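Local coordinates for protein 2-hydroxychromene-2-carboxylate isomerase (Pseudomonas putida, PDB 2IMD) that catalyses the reversible, glutathione-dependent isomerization of 2-hydroxychromene-2-carboxylate to trans-O-hydroxybenzylidenepyruvate in naphthalene degradation, at residues F7-P12 with R88-F93; R33-D38 with D154-A159. One frame throughout, in Å; residues are numbered along the deposited sequence.

Interaction 1. Residues F7-P12 with R88-F93. With GSH (glutathione), chain D.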
# COMPACT_ATOMS: atom_id res chain seq x y z
N PHE A 7 10.64 -0.67 -12.28
CA PHE A 7 9.69 -1.75 -12.25
C PHE A 7 10.43 -3.09 -12.44
O PHE A 7 11.58 -3.08 -12.85
CB PHE A 7 8.69 -1.61 -13.37
CG PHE A 7 9.36 -1.68 -14.73
CD1 PHE A 7 9.93 -0.54 -15.31
CD2 PHE A 7 9.44 -2.91 -15.39
CE1 PHE A 7 10.58 -0.60 -16.56
CE2 PHE A 7 10.12 -3.01 -16.63
CZ PHE A 7 10.66 -1.83 -17.23
N ASP A 8 9.72 -4.20 -12.14
CA ASP A 8 10.17 -5.57 -12.40
C ASP A 8 8.96 -6.25 -13.03
O ASP A 8 7.86 -6.07 -12.51
CB ASP A 8 10.55 -6.22 -11.06
CG ASP A 8 11.14 -7.65 -11.22
OD1 ASP A 8 10.68 -8.38 -12.15
OD2 ASP A 8 11.96 -8.06 -10.36
N PHE A 9 9.11 -6.94 -14.15
CA PHE A 9 7.95 -7.53 -14.82
C PHE A 9 7.19 -8.56 -13.98
O PHE A 9 6.09 -8.94 -14.37
CB PHE A 9 8.41 -8.15 -16.13
CG PHE A 9 8.70 -7.12 -17.20
CD1 PHE A 9 7.70 -6.27 -17.66
CD2 PHE A 9 9.95 -7.07 -17.82
CE1 PHE A 9 7.97 -5.31 -18.70
CE2 PHE A 9 10.24 -6.12 -18.86
CZ PHE A 9 9.26 -5.26 -19.31
N LEU A 10 7.80 -9.05 -12.88
CA LEU A 10 7.06 -9.98 -11.99
C LEU A 10 5.98 -9.29 -11.18
O LEU A 10 5.19 -9.98 -10.50
CB LEU A 10 8.00 -10.75 -11.05
CG LEU A 10 8.83 -10.07 -10.01
CD1 LEU A 10 7.95 -9.40 -9.00
CD2 LEU A 10 9.62 -11.17 -9.25
N SER A 11 5.93 -7.95 -11.24
CA SER A 11 5.11 -7.20 -10.25
C SER A 11 3.76 -6.77 -10.91
O SER A 11 3.74 -5.89 -11.81
CB SER A 11 5.90 -5.94 -9.86
OG SER A 11 5.02 -5.05 -9.13
N PRO A 12 2.63 -7.24 -10.37
CA PRO A 12 1.34 -6.85 -10.96
C PRO A 12 1.03 -5.41 -10.61
O PRO A 12 0.32 -4.69 -11.37
CB PRO A 12 0.32 -7.82 -10.34
CG PRO A 12 1.00 -8.20 -8.94
CD PRO A 12 2.50 -8.25 -9.30
N ARG A 88 14.66 -12.90 -17.50
CA ARG A 88 15.01 -12.78 -18.93
C ARG A 88 14.37 -11.52 -19.51
O ARG A 88 15.00 -10.76 -20.27
CB ARG A 88 14.53 -14.03 -19.67
CG ARG A 88 14.70 -13.91 -21.14
CD ARG A 88 14.32 -15.20 -21.95
NE ARG A 88 15.01 -16.41 -21.48
CZ ARG A 88 14.39 -17.55 -21.18
NH1 ARG A 88 13.07 -17.67 -21.33
NH2 ARG A 88 15.09 -18.60 -20.74
N MSE A 89 13.07 -11.34 -19.23
CA MSE A 89 12.37 -10.22 -19.85
C MSE A 89 12.87 -8.91 -19.25
O MSE A 89 12.85 -7.86 -19.94
CB MSE A 89 10.85 -10.34 -19.91
CG MSE A 89 10.41 -11.64 -20.61
SE MSE A 89 11.14 -11.96 -22.41
CE MSE A 89 10.28 -10.46 -23.40
N ASN A 90 13.21 -8.95 -17.95
CA ASN A 90 13.82 -7.73 -17.35
C ASN A 90 15.10 -7.33 -18.10
O ASN A 90 15.28 -6.17 -18.47
CB ASN A 90 14.22 -7.92 -15.87
CG ASN A 90 13.03 -7.91 -14.91
OD1 ASN A 90 13.18 -8.27 -13.74
ND2 ASN A 90 11.89 -7.54 -15.40
N ILE A 91 15.98 -8.31 -18.27
CA ILE A 91 17.23 -8.07 -19.02
C ILE A 91 16.93 -7.58 -20.45
O ILE A 91 17.60 -6.67 -20.97
CB ILE A 91 18.04 -9.36 -19.07
CG1 ILE A 91 18.58 -9.65 -17.67
CG2 ILE A 91 19.13 -9.29 -20.20
CD1 ILE A 91 19.30 -11.02 -17.52
N GLY A 92 15.93 -8.19 -21.10
CA GLY A 92 15.56 -7.85 -22.49
C GLY A 92 15.25 -6.37 -22.67
O GLY A 92 15.43 -5.79 -23.74
N PHE A 93 14.79 -5.71 -21.59
CA PHE A 93 14.46 -4.29 -21.70
C PHE A 93 15.69 -3.50 -22.23
O PHE A 93 15.53 -2.49 -22.92
CB PHE A 93 14.06 -3.77 -20.30
CG PHE A 93 14.05 -2.25 -20.24
CD1 PHE A 93 12.98 -1.52 -20.82
CD2 PHE A 93 15.15 -1.55 -19.69
CE1 PHE A 93 13.00 -0.07 -20.83
CE2 PHE A 93 15.14 -0.13 -19.72
CZ PHE A 93 14.11 0.59 -20.31
N1 GSH D . 0.10 -0.56 -2.24
CA1 GSH D . 0.88 -0.82 -3.43
C1 GSH D . 0.39 -0.46 -4.76
O11 GSH D . 1.13 -0.49 -5.81
O12 GSH D . -0.84 -0.38 -4.76
CB1 GSH D . 1.79 -2.04 -3.26
CG1 GSH D . 2.97 -2.28 -4.19
CD1 GSH D . 3.70 -3.56 -3.85
OE1 GSH D . 3.22 -4.39 -2.96
N2 GSH D . 4.86 -3.84 -4.49
CA2 GSH D . 5.68 -5.00 -4.23
C2 GSH D . 6.89 -4.58 -3.46
O2 GSH D . 7.62 -3.48 -3.88
CB2 GSH D . 6.01 -5.72 -5.55
SG2 GSH D . 4.51 -6.17 -6.50
N3 GSH D . 7.24 -5.27 -2.37
CA3 GSH D . 8.33 -4.71 -1.62
C3 GSH D . 7.85 -4.33 -0.23
O31 GSH D . 8.67 -3.72 0.51
O32 GSH D . 6.69 -4.64 0.20
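Phe9 and Asn90 fill the middle of this buried contact. The two side chains run past one another in opposite senses, and the ring and amide planes are 30° apart. Beyond the amide, the rim of the same ring reaches the helix backbone. Its CE2 lies 3.3 Å from Met89 O, close to the ring plane, and the OH of Tyr105 donates a hydrogen bond to the same carbonyl oxygen. Phe9 CD2 also rests 4.0 Å from Met89 CB, while the bent selenomethionine chain leads away from the loop. On the sheet side the packing is aromatic. Phe7 turns its edge to the face of Phe93, a T-shaped pair with planes at 89° and centroids 6.0 Å apart. Phe7 CE2 sits over one face of the Phe9 ring, 3.6 Å above its plane and toward the rim.

These residues join the end of strand 2-7 to helix 87-92 in a thioredoxin-fold enzyme of the GST superfamily. The loop turns here through a type I beta turn from Asp8 to Ser11. An Asx turn braces it: Leu10 N donates to Asp8 OD1 at 3.0 Å, almost straight but from above the carboxylate plane. Asp8 CG is anti to the backbone N (chi1 -176°), which brings the carboxylate beside Asn90; OD1 is hydrogen-bonded to Ser86 OG and OD2 to Leu39 N.

All the touching residues are buried, so the contact has no solvent side. It thins out toward the ligand end, where the loop draws away from helix 87-92 and reaches the glutathione site. Ser11, the inferred nucleophile, sits at the N-cap of helix 12-28. Its OG is 2.9 Å from SG2 of glutathione and is also hydrogen-bonded to Ser14.

Interaction 2. Residues R33-D38 with D154-A159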
# COMPACT_ATOMS: atom_id res chain seq x y z
N ARG A 33 11.40 7.80 -17.99
CA ARG A 33 12.69 7.12 -18.08
C ARG A 33 12.50 5.78 -17.40
O ARG A 33 12.33 5.73 -16.15
CB ARG A 33 13.77 7.93 -17.41
CG ARG A 33 15.17 7.40 -17.47
CD ARG A 33 16.07 8.30 -16.61
NE ARG A 33 16.21 9.67 -17.10
CZ ARG A 33 16.44 10.75 -16.34
NH1 ARG A 33 16.53 10.66 -15.02
NH2 ARG A 33 16.58 11.93 -16.92
N TYR A 34 12.56 4.72 -18.19
CA TYR A 34 12.28 3.36 -17.68
C TYR A 34 13.49 2.67 -17.14
O TYR A 34 14.60 2.76 -17.71
CB TYR A 34 11.70 2.50 -18.80
CG TYR A 34 10.38 2.97 -19.34
CD1 TYR A 34 10.30 3.91 -20.40
CD2 TYR A 34 9.18 2.43 -18.86
CE1 TYR A 34 9.06 4.32 -20.92
CE2 TYR A 34 7.92 2.85 -19.39
CZ TYR A 34 7.88 3.78 -20.42
OH TYR A 34 6.67 4.19 -20.93
N ASN A 35 13.27 1.92 -16.06
CA ASN A 35 14.35 1.19 -15.40
C ASN A 35 13.85 -0.19 -14.98
O ASN A 35 13.07 -0.27 -14.02
CB ASN A 35 14.83 1.97 -14.15
CG ASN A 35 15.38 3.33 -14.52
OD1 ASN A 35 16.53 3.45 -14.99
ND2 ASN A 35 14.56 4.36 -14.35
N ALA A 36 14.22 -1.28 -15.70
CA ALA A 36 13.87 -2.63 -15.27
C ALA A 36 14.92 -3.05 -14.24
O ALA A 36 16.14 -3.02 -14.50
CB ALA A 36 13.90 -3.57 -16.47
N ILE A 37 14.47 -3.47 -13.05
CA ILE A 37 15.41 -3.86 -11.98
C ILE A 37 14.96 -5.13 -11.29
O ILE A 37 13.80 -5.57 -11.43
CB ILE A 37 15.55 -2.73 -10.88
CG1 ILE A 37 14.17 -2.47 -10.24
CG2 ILE A 37 16.11 -1.41 -11.49
CD1 ILE A 37 14.25 -1.44 -8.99
N ASP A 38 15.88 -5.72 -10.53
CA ASP A 38 15.63 -6.98 -9.83
C ASP A 38 15.04 -6.72 -8.43
O ASP A 38 15.78 -6.37 -7.48
CB ASP A 38 16.93 -7.78 -9.72
CG ASP A 38 16.72 -9.20 -9.23
OD1 ASP A 38 15.70 -9.52 -8.61
OD2 ASP A 38 17.71 -9.99 -9.34
N ASP A 154 22.31 -5.49 -13.93
CA ASP A 154 22.93 -5.37 -12.60
C ASP A 154 23.25 -3.90 -12.28
O ASP A 154 23.03 -3.46 -11.12
CB ASP A 154 24.19 -6.21 -12.53
CG ASP A 154 23.90 -7.71 -12.46
OD1 ASP A 154 22.71 -8.09 -12.33
OD2 ASP A 154 24.89 -8.48 -12.51
N GLU A 155 23.77 -3.15 -13.26
CA GLU A 155 24.12 -1.72 -13.10
C GLU A 155 22.89 -0.92 -12.70
O GLU A 155 22.93 -0.10 -11.74
CB GLU A 155 24.73 -1.15 -14.39
CG GLU A 155 26.09 -1.72 -14.64
CD GLU A 155 26.67 -1.27 -15.99
OE1 GLU A 155 25.98 -0.56 -16.77
OE2 GLU A 155 27.84 -1.66 -16.26
N GLN A 156 21.78 -1.18 -13.37
CA GLN A 156 20.59 -0.38 -13.09
C GLN A 156 20.00 -0.78 -11.76
O GLN A 156 19.49 0.07 -11.03
CB GLN A 156 19.54 -0.57 -14.19
CG GLN A 156 20.00 0.07 -15.53
CD GLN A 156 20.43 1.52 -15.32
OE1 GLN A 156 19.65 2.37 -14.89
NE2 GLN A 156 21.69 1.78 -15.59
N THR A 157 20.07 -2.05 -11.42
CA THR A 157 19.51 -2.44 -10.13
C THR A 157 20.32 -1.77 -9.04
O THR A 157 19.79 -1.28 -8.03
CB THR A 157 19.56 -3.96 -9.96
OG1 THR A 157 18.70 -4.53 -10.97
CG2 THR A 157 19.10 -4.36 -8.61
N HIS A 158 21.64 -1.78 -9.22
CA HIS A 158 22.52 -1.14 -8.24
C HIS A 158 22.23 0.35 -8.11
O HIS A 158 22.19 0.88 -6.98
CB HIS A 158 23.99 -1.33 -8.62
CG HIS A 158 24.89 -0.88 -7.51
ND1 HIS A 158 25.48 0.36 -7.51
CD2 HIS A 158 25.19 -1.46 -6.32
CE1 HIS A 158 26.17 0.51 -6.39
NE2 HIS A 158 26.01 -0.58 -5.65
N ALA A 159 22.03 1.05 -9.24
CA ALA A 159 21.73 2.52 -9.24
C ALA A 159 20.42 2.77 -8.50
O ALA A 159 20.31 3.73 -7.72
CB ALA A 159 21.67 3.06 -10.68
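An edge strand of the thioredoxin-fold sheet, 31-36, ends here against helix 147-162, where Asp38 just beyond the strand meets Thr157 of the helix. The chain leaves the strand at Ile37, and Asp38 is the N-cap of helix 39-46. The nearest CA atoms are those of Ile37 and Thr157, 4.7 Å apart.

One clear hydrogen bond crosses the contact. Asp38 N donates to Thr157 OG1 at 3.1 Å, with an angle of 159° at the hydrogen. Thr157 OG1 stands anti to its carbonyl carbon (chi1 -64°), and from there it also hydrogen-bonds Tyr153 O in its own helix. The threonine methyl CG2 lies alongside the Asp38 backbone, 4.0 Å from Asp38 O.

Ile37 supplies the apolar part. Its branch CG2 rests against the helix backbone, 3.7 Å from Gln156 O, and its CB is 3.6 Å from Thr157 OG1. Val42, Val165 and Ala160 also pack on this isoleucine. Farther back along the strand, Asn35 and Gln156 bring their amides together. The two side chains cross at about a right angle, yet the amide planes are only 20° from coplanar. Asn35 is also hydrogen-bonded to Phe5 O of the neighbouring strand, and Gln156 touches Tyr94.

The Asp38 carboxylate turns to partners beyond the two segments. Asp154 also lies in a long, weak ion pair with Arg41, so Arg41 may partly offset the charge of both acids, more that of Asp38. The Thr157 hydroxyl thus ties the backbone at the start of helix 39-46 to helix 147-162, while the Asp38 side chain caps its own helix weakly at Ala40 N and forms a salt bridge with Arg41.

How the interactions relate
The centres of interactions 1 and 2 lie 10 Å apart, and the two contacts touch. Strands 2-7 and 31-36 are parallel neighbours in the sheet and join them: Ile37 N probably donates to Phe7 O, and Phe7 N to Asn35 O. The aromatic cluster of interaction 1 also reaches interaction 2, where Phe93 CZ packs on Tyr34 O. Along the chain the segments alternate, in the order 7-12, 33-38, 88-93, 154-159. Both contacts therefore pack later helices on adjacent strand ends. Interaction 1 holds Ser11 of the glutathione site; the Ile37 side chain of interaction 2 is about 9 Å from glutathione.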